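ESX-5 secretion-associated protein EspG5 (Mycobacterium marinum, PDB 6VJ5) acts as a specific cytoplasmic chaperone for cognate PE/PPE proteins, prevents aggregation of PE/PPE dimers and is required for secretion of LipY and PE31/PPE18. Local coordinates at residues A79-E84 with R228-D233; E84-L89 with R117-R122; A171-L176 with W267-P272. One frame throughout, in Å; residues are numbered along the deposited sequence.

Contact 1: A79-E84 with R228-D233; sequences AAPDLE and RQYRDD
Leu83 and Glu84 pair with Gln229 and Arg228 at one end of an antiparallel ladder in the large central sheet of this EspG-family fold, where strand 83-91 begins and strand 221-231 runs out. Glu84 and Arg228 form a hydrogen-bonded pair: Glu84 N gives to Arg228 O at 2.8 Å, and Arg228 N returns the bond to Glu84 O. Leu83 and Gln229 make the adjoining non-hydrogen-bonded pair. Beyond it Tyr230 N still reaches Asp82 O, at 3.1 Å, but the donor is tilted 35° from the carbonyl plane. On the other edge Asp82 and Leu83 both face Arg122 of strand 115-123, a classic beta bulge.

Glu84 and Arg228 share a face of the sheet, and the Tyr230 hydroxyl joins them there. With CG beside its backbone N (chi1 -59°), Tyr230 lays its ring along segment 79-84; Pro81 CG crosses it obliquely, 3.8 Å from Tyr230 CE2. The carboxylate plane is turned 63° from the ring. Tyr230 OH bridges the two charged groups, donating to Glu84 OE1 at 2.5 Å and accepting from Arg228 NE at 3.2 Å; a water donates to both the hydroxyl and Glu84 OE2. Arg228 NH2 makes a further salt bridge to Glu32, and the Arg228 side chain also packs on the chain of another protein. The buried negative charge of Glu84 is probably eased by both neighbours. The direct salt bridge is long and weak: Glu84 OE1 lies at the guanidinium edge, in its plane, 3.5 Å from Arg228 NH1.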
loop_
_atom_site.group_PDB
_atom_site.type_symbol
_atom_site.label_atom_id
_atom_site.label_comp_id
_atom_site.label_asym_id
_atom_site.label_seq_id
_atom_site.Cartn_x
_atom_site.Cartn_y
_atom_site.Cartn_z
ATOM N N ALA C 79 -3.422 -16.018 11.138
ATOM C CA ALA C 79 -4.265 -15.063 10.426
ATOM C C ALA C 79 -5.472 -14.625 11.245
ATOM O O ALA C 79 -5.931 -13.487 11.103
ATOM C CB ALA C 79 -4.729 -15.667 9.100
ATOM N N ALA C 80 -6.014 -15.501 12.093
ATOM C CA ALA C 80 -7.211 -15.182 12.876
ATOM C C ALA C 80 -7.155 -15.918 14.205
ATOM O O ALA C 80 -7.975 -16.799 14.488
ATOM C CB ALA C 80 -8.478 -15.542 12.103
ATOM N N PRO C 81 -6.201 -15.567 15.060
ATOM C CA PRO C 81 -6.098 -16.239 16.357
ATOM C C PRO C 81 -7.093 -15.684 17.360
ATOM O O PRO C 81 -7.526 -14.532 17.278
ATOM C CB PRO C 81 -4.658 -15.942 16.791
ATOM C CG PRO C 81 -4.396 -14.582 16.207
ATOM C CD PRO C 81 -5.156 -14.541 14.881
ATOM N N ASP C 82 -7.479 -16.544 18.304
ATOM C CA ASP C 82 -8.238 -16.077 19.456
ATOM C C ASP C 82 -7.317 -15.454 20.497
ATOM O O ASP C 82 -7.725 -14.552 21.237
ATOM C CB ASP C 82 -9.027 -17.231 20.073
ATOM C CG ASP C 82 -9.937 -17.928 19.069
ATOM O OD1 ASP C 82 -10.692 -17.240 18.344
ATOM O OD2 ASP C 82 -9.899 -19.174 19.013
ATOM N N LEU C 83 -6.072 -15.913 20.552
ATOM C CA LEU C 83 -5.092 -15.468 21.526
ATOM C C LEU C 83 -3.735 -15.374 20.853
ATOM O O LEU C 83 -3.363 -16.246 20.061
ATOM C CB LEU C 83 -5.018 -16.438 22.706
ATOM C CG LEU C 83 -4.029 -16.105 23.819
ATOM C CD1 LEU C 83 -4.440 -14.837 24.543
ATOM C CD2 LEU C 83 -3.929 -17.278 24.784
ATOM N N GLU C 84 -3.013 -14.299 21.155
ATOM C CA GLU C 84 -1.640 -14.119 20.711
ATOM C C GLU C 84 -0.782 -13.769 21.915
ATOM O O GLU C 84 -1.106 -12.844 22.665
ATOM C CB GLU C 84 -1.521 -13.023 19.648
ATOM C CG GLU C 84 -1.395 -13.552 18.225
ATOM C CD GLU C 84 -1.664 -12.488 17.181
ATOM O OE1 GLU C 84 -2.269 -11.451 17.523
ATOM O OE2 GLU C 84 -1.271 -12.689 16.014
ATOM N N ARG C 228 -2.351 -10.669 23.437
ATOM C CA ARG C 228 -3.441 -9.990 22.747
ATOM C C ARG C 228 -4.586 -10.976 22.568
ATOM O O ARG C 228 -4.365 -12.136 22.207
ATOM C CB ARG C 228 -2.963 -9.446 21.394
ATOM C CG ARG C 228 -3.556 -8.100 21.010
ATOM C CD ARG C 228 -2.687 -7.359 19.971
ATOM N NE ARG C 228 -1.862 -8.267 19.179
ATOM C CZ ARG C 228 -0.545 -8.150 19.030
ATOM N NH1 ARG C 228 0.114 -9.032 18.300
ATOM N NH2 ARG C 228 0.112 -7.142 19.588
ATOM N N GLN C 229 -5.807 -10.517 22.842
ATOM C CA GLN C 229 -7.007 -11.337 22.749
ATOM C C GLN C 229 -7.980 -10.728 21.748
ATOM O O GLN C 229 -8.017 -9.507 21.559
ATOM C CB GLN C 229 -7.686 -11.470 24.116
ATOM C CG GLN C 229 -8.164 -12.868 24.445
ATOM C CD GLN C 229 -8.783 -12.959 25.828
ATOM O OE1 GLN C 229 -9.069 -11.943 26.462
ATOM N NE2 GLN C 229 -8.991 -14.180 26.303
ATOM N N TYR C 230 -8.778 -11.589 21.111
ATOM C CA TYR C 230 -9.684 -11.172 20.047
ATOM C C TYR C 230 -11.087 -11.723 20.269
ATOM O O TYR C 230 -11.266 -12.934 20.433
ATOM C CB TYR C 230 -9.171 -11.639 18.674
ATOM C CG TYR C 230 -7.800 -11.123 18.303
ATOM C CD1 TYR C 230 -7.641 -9.845 17.788
ATOM C CD2 TYR C 230 -6.668 -11.914 18.459
ATOM C CE1 TYR C 230 -6.394 -9.362 17.447
ATOM C CE2 TYR C 230 -5.414 -11.439 18.119
ATOM C CZ TYR C 230 -5.284 -10.161 17.613
ATOM O OH TYR C 230 -4.046 -9.671 17.271
ATOM N N ARG C 231 -12.080 -10.829 20.247
ATOM C CA ARG C 231 -13.492 -11.190 20.270
ATOM C C ARG C 231 -14.186 -10.498 19.103
ATOM O O ARG C 231 -13.837 -9.372 18.738
ATOM C CB ARG C 231 -14.160 -10.793 21.596
ATOM C CG ARG C 231 -15.649 -11.108 21.666
ATOM C CD ARG C 231 -16.286 -10.494 22.913
ATOM N NE ARG C 231 -16.100 -11.326 24.101
ATOM C CZ ARG C 231 -16.424 -10.957 25.336
ATOM N NH1 ARG C 231 -16.948 -9.758 25.561
ATOM N NH2 ARG C 231 -16.220 -11.787 26.349
ATOM N N ASP C 232 -15.194 -11.174 18.538
ATOM C CA ASP C 232 -15.837 -10.759 17.289
ATOM C C ASP C 232 -14.811 -10.114 16.355
ATOM O O ASP C 232 -14.008 -10.819 15.734
ATOM C CB ASP C 232 -17.035 -9.828 17.555
ATOM C CG ASP C 232 -16.701 -8.639 18.441
ATOM O OD1 ASP C 232 -16.382 -8.831 19.631
ATOM O OD2 ASP C 232 -16.765 -7.498 17.935
ATOM N N ASP C 233 -14.818 -8.784 16.252
ATOM C CA ASP C 233 -13.795 -8.065 15.501
ATOM C C ASP C 233 -12.970 -7.115 16.362
ATOM O O ASP C 233 -11.981 -6.562 15.866
ATOM C CB ASP C 233 -14.429 -7.274 14.343
ATOM C CG ASP C 233 -13.392 -6.634 13.436
ATOM O OD1 ASP C 233 -12.609 -7.373 12.802
ATOM O OD2 ASP C 233 -13.365 -5.388 13.358
HETATM O O HOH W 1 -3.035 -10.584 14.306
#

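Contact 2: E84-L89 with R117-R122; sequences EVVALL and RVVLAR
Leu88 and Arg117 make the tightest side-chain meeting between strands 84-89 and 117-122: Leu88 CD2 comes within 3.4 Å of Arg117 CG. The leucine's CG sits beside its own backbone N (chi1 -46°), and CD2 lies 4.3 Å above one face of the guanidinium, offset toward its rim. The charged end is fixed elsewhere, by a salt bridge from Arg117 NE to Glu115 and a bond from Arg117 NH1 to Glu32 O. Leu88 also packs on another protein's chain.

On the same face Val86 and Val119 run abreast, with Val86 CG2 4.2 Å from Val119 CG2; Val119 CG1 touches the aliphatic CG of Glu84. The other face is wholly aliphatic and more widely spaced: Val85 CG1 is 4.2 Å from Leu120 CD1, the CB atoms of Ala87 and Val118 are 4.4 Å apart, and Val118 CG2 is 4.0 Å from Leu89 CD1. Val118 is partly exposed. Between the faces the backbone is regular. Val85 pairs with Leu120 and Ala87 with Val118, each through two bonds, the straightest being Val85 N to Leu120 O (2.9 Å, 175° at the hydrogen). These are neighbouring antiparallel strands, consecutive in the chain, near the middle of the EspG sheet.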
loop_
_atom_site.group_PDB
_atom_site.type_symbol
_atom_site.label_atom_id
_atom_site.label_comp_id
_atom_site.label_asym_id
_atom_site.label_seq_id
_atom_site.Cartn_x
_atom_site.Cartn_y
_atom_site.Cartn_z
ATOM N N GLU C 84 -3.013 -14.299 21.155
ATOM C CA GLU C 84 -1.640 -14.119 20.711
ATOM C C GLU C 84 -0.782 -13.769 21.915
ATOM O O GLU C 84 -1.106 -12.844 22.665
ATOM C CB GLU C 84 -1.521 -13.023 19.648
ATOM C CG GLU C 84 -1.395 -13.552 18.225
ATOM C CD GLU C 84 -1.664 -12.488 17.181
ATOM O OE1 GLU C 84 -2.269 -11.451 17.523
ATOM O OE2 GLU C 84 -1.271 -12.689 16.014
ATOM N N VAL C 85 0.283 -14.538 22.117
ATOM C CA VAL C 85 1.294 -14.262 23.129
ATOM C C VAL C 85 2.572 -13.893 22.395
ATOM O O VAL C 85 3.016 -14.629 21.506
ATOM C CB VAL C 85 1.518 -15.469 24.055
ATOM C CG1 VAL C 85 2.660 -15.200 25.018
ATOM C CG2 VAL C 85 0.246 -15.791 24.827
ATOM N N VAL C 86 3.151 -12.751 22.747
ATOM C CA VAL C 86 4.315 -12.221 22.052
ATOM C C VAL C 86 5.479 -12.138 23.026
ATOM O O VAL C 86 5.293 -11.817 24.205
ATOM C CB VAL C 86 4.026 -10.837 21.437
ATOM C CG1 VAL C 86 5.326 -10.172 21.001
ATOM C CG2 VAL C 86 3.063 -10.970 20.270
ATOM N N ALA C 87 6.682 -12.410 22.519
ATOM C CA ALA C 87 7.921 -12.253 23.272
ATOM C C ALA C 87 8.959 -11.632 22.351
ATOM O O ALA C 87 9.227 -12.166 21.271
ATOM C CB ALA C 87 8.417 -13.598 23.811
ATOM N N LEU C 88 9.530 -10.507 22.767
ATOM C CA LEU C 88 10.611 -9.853 22.038
ATOM C C LEU C 88 11.889 -10.019 22.847
ATOM O O LEU C 88 11.941 -9.607 24.011
ATOM C CB LEU C 88 10.310 -8.373 21.815
ATOM C CG LEU C 88 8.902 -8.044 21.316
ATOM C CD1 LEU C 88 8.674 -6.539 21.330
ATOM C CD2 LEU C 88 8.672 -8.632 19.933
ATOM N N LEU C 89 12.910 -10.614 22.239
ATOM C CA LEU C 89 14.164 -10.895 22.920
ATOM C C LEU C 89 15.302 -10.173 22.222
ATOM O O LEU C 89 15.308 -10.030 20.996
ATOM C CB LEU C 89 14.456 -12.393 22.952
ATOM C CG LEU C 89 13.309 -13.247 23.486
ATOM C CD1 LEU C 89 12.459 -13.735 22.319
ATOM C CD2 LEU C 89 13.820 -14.397 24.321
ATOM N N ARG C 117 12.163 -12.254 17.396
ATOM C CA ARG C 117 10.744 -11.999 17.635
ATOM C C ARG C 117 9.965 -13.302 17.580
ATOM O O ARG C 117 9.989 -14.002 16.562
ATOM C CB ARG C 117 10.190 -11.000 16.617
ATOM C CG ARG C 117 10.315 -9.543 17.053
ATOM C CD ARG C 117 10.669 -8.608 15.895
ATOM N NE ARG C 117 10.781 -7.229 16.364
ATOM C CZ ARG C 117 9.800 -6.330 16.319
ATOM N NH1 ARG C 117 8.618 -6.645 15.803
ATOM N NH2 ARG C 117 10.008 -5.107 16.785
ATOM N N VAL C 118 9.266 -13.611 18.672
ATOM C CA VAL C 118 8.537 -14.864 18.840
ATOM C C VAL C 118 7.060 -14.550 19.052
ATOM O O VAL C 118 6.697 -13.868 20.020
ATOM C CB VAL C 118 9.079 -15.684 20.023
ATOM C CG1 VAL C 118 8.183 -16.886 20.282
ATOM C CG2 VAL C 118 10.510 -16.114 19.781
ATOM N N VAL C 119 6.209 -15.081 18.179
ATOM C CA VAL C 119 4.762 -14.976 18.318
ATOM C C VAL C 119 4.190 -16.378 18.492
ATOM O O VAL C 119 4.499 -17.285 17.710
ATOM C CB VAL C 119 4.123 -14.268 17.109
ATOM C CG1 VAL C 119 2.617 -14.187 17.272
ATOM C CG2 VAL C 119 4.714 -12.880 16.949
ATOM N N LEU C 120 3.356 -16.545 19.516
ATOM C CA LEU C 120 2.659 -17.795 19.800
ATOM C C LEU C 120 1.173 -17.530 19.590
ATOM O O LEU C 120 0.564 -16.758 20.338
ATOM C CB LEU C 120 2.932 -18.270 21.223
ATOM C CG LEU C 120 4.380 -18.540 21.617
ATOM C CD1 LEU C 120 4.506 -18.495 23.136
ATOM C CD2 LEU C 120 4.844 -19.881 21.091
ATOM N N ALA C 121 0.587 -18.170 18.586
ATOM C CA ALA C 121 -0.806 -17.951 18.232
ATOM C C ALA C 121 -1.635 -19.185 18.557
ATOM O O ALA C 121 -1.146 -20.316 18.500
ATOM C CB ALA C 121 -0.945 -17.608 16.746
ATOM N N ARG C 122 -2.897 -18.961 18.907
ATOM C CA ARG C 122 -3.812 -20.050 19.212
ATOM C C ARG C 122 -5.142 -19.818 18.511
ATOM O O ARG C 122 -5.661 -18.698 18.488
ATOM C CB ARG C 122 -4.049 -20.182 20.722
ATOM C CG ARG C 122 -4.698 -21.493 21.148
ATOM C CD ARG C 122 -5.477 -21.312 22.444
ATOM N NE ARG C 122 -6.818 -20.796 22.184
ATOM C CZ ARG C 122 -7.491 -19.992 23.003
ATOM N NH1 ARG C 122 -6.947 -19.589 24.143
ATOM N NH2 ARG C 122 -8.707 -19.582 22.673
#

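Contact 3: A171-L176 with W267-P272; sequences AVNVPL and WLAICP
Trp267 and Pro175 meet where strands 172-175 and 267-272 end and begin. The indole bends back along the partner strand: although the side chain sets out away from it, the six-membered ring returns, bringing Trp267 CZ3 to 3.9 Å from Pro175 CD. The peptide between Asn173 and Val174 lies at the edge of the ring system, in its plane. On the face of Asn173 and Ala269 the asparagine leans across its partner, with Asn173 OD1 3.5 Å from Ala269 CB.

The opposite face is aliphatic. Val172 and Ile270 stand next to each other in the same direction. In Val174, CG1 is anti to the carbonyl carbon (chi1 -63°), which puts CG2 in the crowded place between backbone N and C and aims this methyl at Ile270 CD1, 3.9 Å away. Leu176, the first residue of the helix after Pro175, crosses Leu268 with its CD1 3.9 Å from Leu268 CB. Met179 of that helix covers Val174, Leu268 and Ile270.

Four backbone bonds join the strands, two each for Val172 with Ile270 and Val174 with Leu268; Ile270 N to Val172 O is the straightest, at 2.8 Å and 177°. The chemistry is therefore divided: main-chain bonds set the register of this outermost strand, aliphatic groups pack under helix 176-188, with Leu268 also touching another protein's chain, and Trp267 and Asn173 remain exposed.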
loop_
_atom_site.group_PDB
_atom_site.type_symbol
_atom_site.label_atom_id
_atom_site.label_comp_id
_atom_site.label_asym_id
_atom_site.label_seq_id
_atom_site.Cartn_x
_atom_site.Cartn_y
_atom_site.Cartn_z
ATOM N N ALA C 171 12.016 -8.617 46.476
ATOM C CA ALA C 171 10.783 -8.345 45.751
ATOM C C ALA C 171 10.021 -7.202 46.406
ATOM O O ALA C 171 10.038 -7.045 47.628
ATOM C CB ALA C 171 9.919 -9.605 45.704
ATOM N N VAL C 172 9.364 -6.390 45.582
ATOM C CA VAL C 172 8.626 -5.240 46.086
ATOM C C VAL C 172 7.646 -4.797 45.015
ATOM O O VAL C 172 7.852 -5.037 43.822
ATOM C CB VAL C 172 9.596 -4.105 46.507
ATOM C CG1 VAL C 172 10.480 -3.674 45.341
ATOM C CG2 VAL C 172 8.833 -2.914 47.077
ATOM N N ASN C 173 6.550 -4.188 45.455
ATOM C CA ASN C 173 5.568 -3.557 44.585
ATOM C C ASN C 173 5.643 -2.051 44.788
ATOM O O ASN C 173 5.629 -1.578 45.929
ATOM C CB ASN C 173 4.155 -4.047 44.898
ATOM C CG ASN C 173 3.989 -5.530 44.678
ATOM O OD1 ASN C 173 4.444 -6.082 43.675
ATOM N ND2 ASN C 173 3.330 -6.191 45.622
ATOM N N VAL C 174 5.718 -1.305 43.692
ATOM C CA VAL C 174 5.796 0.151 43.767
ATOM C C VAL C 174 4.731 0.776 42.872
ATOM O O VAL C 174 4.326 0.160 41.874
ATOM C CB VAL C 174 7.199 0.643 43.376
ATOM C CG1 VAL C 174 8.237 0.124 44.357
ATOM C CG2 VAL C 174 7.542 0.197 41.959
ATOM N N PRO C 175 4.244 1.977 43.187
ATOM C CA PRO C 175 3.300 2.647 42.276
ATOM C C PRO C 175 3.942 2.896 40.919
ATOM O O PRO C 175 5.052 3.424 40.824
ATOM C CB PRO C 175 2.968 3.960 42.995
ATOM C CG PRO C 175 3.315 3.717 44.437
ATOM C CD PRO C 175 4.480 2.757 44.417
ATOM N N LEU C 176 3.225 2.521 39.859
ATOM C CA LEU C 176 3.819 2.558 38.528
ATOM C C LEU C 176 4.123 3.986 38.093
ATOM O O LEU C 176 5.240 4.285 37.655
ATOM C CB LEU C 176 2.900 1.882 37.519
ATOM C CG LEU C 176 3.427 1.863 36.084
ATOM C CD1 LEU C 176 4.736 1.108 36.004
ATOM C CD2 LEU C 176 2.380 1.262 35.163
ATOM N N TRP C 267 0.257 -0.988 39.979
ATOM C CA TRP C 267 1.427 -1.398 40.748
ATOM C C TRP C 267 2.386 -2.181 39.862
ATOM O O TRP C 267 1.963 -3.079 39.127
ATOM C CB TRP C 267 1.017 -2.257 41.953
ATOM C CG TRP C 267 0.220 -1.502 42.964
ATOM C CD1 TRP C 267 -1.124 -1.276 42.945
ATOM C CD2 TRP C 267 0.718 -0.859 44.143
ATOM N NE1 TRP C 267 -1.495 -0.530 44.036
ATOM C CE2 TRP C 267 -0.382 -0.261 44.788
ATOM C CE3 TRP C 267 1.986 -0.729 44.715
ATOM C CZ2 TRP C 267 -0.254 0.452 45.976
ATOM C CZ3 TRP C 267 2.113 -0.017 45.895
ATOM C CH2 TRP C 267 1.000 0.563 46.512
ATOM N N LEU C 268 3.672 -1.841 39.939
ATOM C CA LEU C 268 4.726 -2.569 39.245
ATOM C C LEU C 268 5.435 -3.479 40.239
ATOM O O LEU C 268 5.867 -3.028 41.304
ATOM C CB LEU C 268 5.729 -1.611 38.598
ATOM C CG LEU C 268 6.788 -2.265 37.704
ATOM C CD1 LEU C 268 6.177 -2.776 36.399
ATOM C CD2 LEU C 268 7.940 -1.306 37.420
ATOM N N ALA C 269 5.532 -4.757 39.894
ATOM C CA ALA C 269 6.249 -5.731 40.699
ATOM C C ALA C 269 7.697 -5.793 40.235
ATOM O O ALA C 269 7.965 -5.942 39.039
ATOM C CB ALA C 269 5.600 -7.110 40.584
ATOM N N ILE C 270 8.621 -5.648 41.178
ATOM C CA ILE C 270 10.052 -5.763 40.920
ATOM C C ILE C 270 10.526 -7.004 41.658
ATOM O O ILE C 270 10.459 -7.060 42.891
ATOM C CB ILE C 270 10.821 -4.514 41.371
ATOM C CG1 ILE C 270 10.210 -3.270 40.726
ATOM C CG2 ILE C 270 12.292 -4.642 40.993
ATOM C CD1 ILE C 270 10.726 -1.970 41.302
ATOM N N CYS C 271 10.990 -7.999 40.910
ATOM C CA CYS C 271 11.215 -9.334 41.436
ATOM C C CYS C 271 12.510 -9.905 40.888
ATOM O O CYS C 271 12.969 -9.497 39.816
ATOM C CB CYS C 271 10.054 -10.271 41.061
ATOM S SG CYS C 271 8.462 -9.818 41.792
ATOM N N PRO C 272 13.135 -10.831 41.615
ATOM C CA PRO C 272 14.220 -11.615 41.017
ATOM C C PRO C 272 13.638 -12.641 40.063
ATOM O O PRO C 272 12.615 -13.268 40.347
ATOM C CB PRO C 272 14.894 -12.274 42.224
ATOM C CG PRO C 272 13.789 -12.412 43.229
ATOM C CD PRO C 272 12.861 -11.226 43.011
#

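All three contacts belong to one antiparallel sheet. Contacts 1 and 2 share Glu84 and lie on the two edges of strand 83-91, against 221-231 and 115-123, their centres 13 Å apart; they also touch directly, where Asp82 and Leu83 meet Arg122. Contact 3 sits farther along the sheet, at its end strand 172-175, with its nearest atoms about 17 Å from contact 1 and about 15 Å from contact 2. Place and chemistry go together. Contact 2, near the centre of the chain, is mainly aliphatic, with the chain of Arg117; contact 1, buried at a strand end, adds a charged and phenolic network; contact 3, partly buried, combines an aliphatic face under helix 176-188 with an exposed tryptophan and asparagine.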